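Local coordinates for protein omega transaminase (Pseudomonas sp., PDB 5LHA) that probably transfers amino groups between amines and keto acids or ketones, using pyridoxal phosphate that cycles through the pyridoxamine phosphate form bound here, at residues D245-L250 against W282-D287. Numbering follows the deposited sequence.
Sequences DYWPRL and WGVAPD
W247 and P248, in the first turn of helix 246-256, pack against W282 and V284, where the chain leaves helix 278-281 for strand 288-291. CA of P248 and CA of V284 are 6.0 Å apart, and no hydrogen bond links the two segments. This is helix-to-loop packing beside the mixed sheet that holds strands 225-230 and 260-264 in this fold-type I PLP enzyme. G283, with positive phi (78°), forms the Schellman motif that ends helix 278-281, between the two contacting residues W282 and V284. The five-membered rings of W247 and W282 lie nearly parallel, planes at 10°, but offset, with centroids 4.9 Å apart and little overlap. CD1 of W282 sits over one face of the W247 indole, 3.9 Å from CD1 of W247. L250 CD2 covers the opposite face, 4.0 Å above the ring plane. W282 NE1 donates a hydrogen bond to P232 O, which helps fix the rotation of its ring, and K384 makes a cation-pi contact with it. CG of P248 approaches W282 O at 3.5 Å and V284 CG2 at 4.0 Å. Replacing P248 by an alanine removes CG and CD, which would probably open a gap beside the W282 carbonyl and leave V284 CG2 with less apolar cover. V284 CG2, anti to its own carbonyl carbon, reaches the W247-P248 peptide, 3.6 Å from both W247 O and P248 N.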
loop_
_atom_site.group_PDB
_atom_site.type_symbol
_atom_site.label_atom_id
_atom_site.label_comp_id
_atom_site.label_asym_id
_atom_site.label_seq_id
_atom_site.Cartn_x
_atom_site.Cartn_y
_atom_site.Cartn_z
ATOM N N ASP A 245 1.659 35.463 4.213
ATOM C CA ASP A 245 1.524 35.171 2.794
ATOM C C ASP A 245 1.563 33.678 2.473
ATOM O O ASP A 245 1.421 33.310 1.304
ATOM C CB ASP A 245 2.606 35.915 2.003
ATOM C CG ASP A 245 3.993 35.699 2.572
ATOM O OD1 ASP A 245 4.098 35.287 3.747
ATOM O OD2 ASP A 245 4.980 35.932 1.841
ATOM N N TYR A 246 1.763 32.810 3.467
ATOM C CA TYR A 246 1.878 31.381 3.178
ATOM C C TYR A 246 0.564 30.785 2.673
ATOM O O TYR A 246 0.539 30.110 1.638
ATOM C CB TYR A 246 2.372 30.621 4.406
ATOM C CG TYR A 246 2.454 29.127 4.161
ATOM C CD1 TYR A 246 3.418 28.598 3.309
ATOM C CD2 TYR A 246 1.571 28.248 4.778
ATOM C CE1 TYR A 246 3.501 27.237 3.076
ATOM C CE2 TYR A 246 1.651 26.884 4.555
ATOM C CZ TYR A 246 2.618 26.386 3.704
ATOM O OH TYR A 246 2.697 25.029 3.480
ATOM N N TRP A 247 -0.529 30.967 3.421
ATOM C CA TRP A 247 -1.793 30.352 3.022
ATOM C C TRP A 247 -2.334 30.921 1.709
ATOM O O TRP A 247 -2.861 30.154 0.893
ATOM C CB TRP A 247 -2.837 30.468 4.140
ATOM C CG TRP A 247 -2.801 29.273 5.060
ATOM C CD1 TRP A 247 -1.913 29.044 6.075
ATOM C CD2 TRP A 247 -3.652 28.120 5.005
ATOM N NE1 TRP A 247 -2.176 27.831 6.669
ATOM C CE2 TRP A 247 -3.234 27.243 6.029
ATOM C CE3 TRP A 247 -4.729 27.747 4.197
ATOM C CZ2 TRP A 247 -3.865 26.022 6.271
ATOM C CZ3 TRP A 247 -5.350 26.537 4.434
ATOM C CH2 TRP A 247 -4.915 25.686 5.462
ATOM N N PRO A 248 -2.231 32.232 1.451
ATOM C CA PRO A 248 -2.591 32.719 0.106
ATOM C C PRO A 248 -1.784 32.083 -1.018
ATOM O O PRO A 248 -2.341 31.791 -2.085
ATOM C CB PRO A 248 -2.340 34.230 0.212
ATOM C CG PRO A 248 -2.596 34.529 1.651
ATOM C CD PRO A 248 -2.060 33.352 2.401
ATOM N N ARG A 249 -0.483 31.864 -0.823
ATOM C CA ARG A 249 0.305 31.205 -1.859
ATOM C C ARG A 249 0.090 29.700 -1.871
ATOM O O ARG A 249 0.424 29.047 -2.865
ATOM C CB ARG A 249 1.786 31.526 -1.681
ATOM C CG ARG A 249 2.114 33.000 -1.844
ATOM C CD ARG A 249 3.610 33.225 -1.871
ATOM N NE ARG A 249 4.247 32.450 -2.937
ATOM C CZ ARG A 249 5.518 32.579 -3.309
ATOM N NH1 ARG A 249 6.310 33.461 -2.705
ATOM N NH2 ARG A 249 5.998 31.824 -4.290
ATOM N N LEU A 250 -0.449 29.142 -0.782
ATOM C CA LEU A 250 -0.937 27.768 -0.800
ATOM C C LEU A 250 -2.133 27.636 -1.733
ATOM O O LEU A 250 -2.153 26.781 -2.627
ATOM C CB LEU A 250 -1.315 27.349 0.616
ATOM C CG LEU A 250 -1.146 25.889 1.012
ATOM C CD1 LEU A 250 0.278 25.447 0.743
ATOM C CD2 LEU A 250 -1.495 25.732 2.479
ATOM N N TRP A 282 -6.599 34.443 7.118
ATOM C CA TRP A 282 -5.521 34.615 6.149
ATOM C C TRP A 282 -6.016 35.084 4.788
ATOM O O TRP A 282 -5.206 35.198 3.862
ATOM C CB TRP A 282 -4.753 33.301 5.982
ATOM C CG TRP A 282 -4.095 32.814 7.244
ATOM C CD1 TRP A 282 -4.255 31.589 7.826
ATOM C CD2 TRP A 282 -3.149 33.524 8.058
ATOM N NE1 TRP A 282 -3.485 31.499 8.965
ATOM C CE2 TRP A 282 -2.796 32.673 9.127
ATOM C CE3 TRP A 282 -2.568 34.795 7.989
ATOM C CZ2 TRP A 282 -1.889 33.053 10.116
ATOM C CZ3 TRP A 282 -1.671 35.173 8.974
ATOM C CH2 TRP A 282 -1.338 34.306 10.019
ATOM N N GLY A 283 -7.320 35.319 4.637
ATOM C CA GLY A 283 -7.883 35.778 3.380
ATOM C C GLY A 283 -8.045 34.711 2.328
ATOM O O GLY A 283 -7.990 35.016 1.133
ATOM N N VAL A 284 -8.307 33.472 2.735
ATOM C CA VAL A 284 -8.275 32.320 1.843
ATOM C C VAL A 284 -9.561 31.519 1.985
ATOM O O VAL A 284 -10.069 31.331 3.096
ATOM C CB VAL A 284 -7.044 31.434 2.136
ATOM C CG1 VAL A 284 -7.218 30.048 1.552
ATOM C CG2 VAL A 284 -5.796 32.088 1.571
ATOM N N ALA A 285 -10.112 31.099 0.844
ATOM C CA ALA A 285 -11.238 30.182 0.789
ATOM C C ALA A 285 -10.734 28.795 0.412
ATOM O O ALA A 285 -10.349 28.578 -0.748
ATOM C CB ALA A 285 -12.280 30.659 -0.217
ATOM N N PRO A 286 -10.689 27.845 1.335
ATOM C CA PRO A 286 -10.328 26.472 0.975
ATOM C C PRO A 286 -11.502 25.765 0.305
ATOM O O PRO A 286 -12.610 26.282 0.225
ATOM C CB PRO A 286 -9.983 25.835 2.321
ATOM C CG PRO A 286 -10.811 26.598 3.302
ATOM C CD PRO A 286 -10.905 28.007 2.781
ATOM N N ASP A 287 -11.230 24.564 -0.203
ATOM C CA ASP A 287 -12.285 23.781 -0.834
ATOM C C ASP A 287 -13.123 23.023 0.191
ATOM O O ASP A 287 -14.321 22.819 -0.034
ATOM C CB ASP A 287 -11.686 22.794 -1.851
ATOM C CG ASP A 287 -11.011 23.491 -3.027
ATOM O OD1 ASP A 287 -11.729 23.953 -3.937
ATOM O OD2 ASP A 287 -9.768 23.571 -3.050
#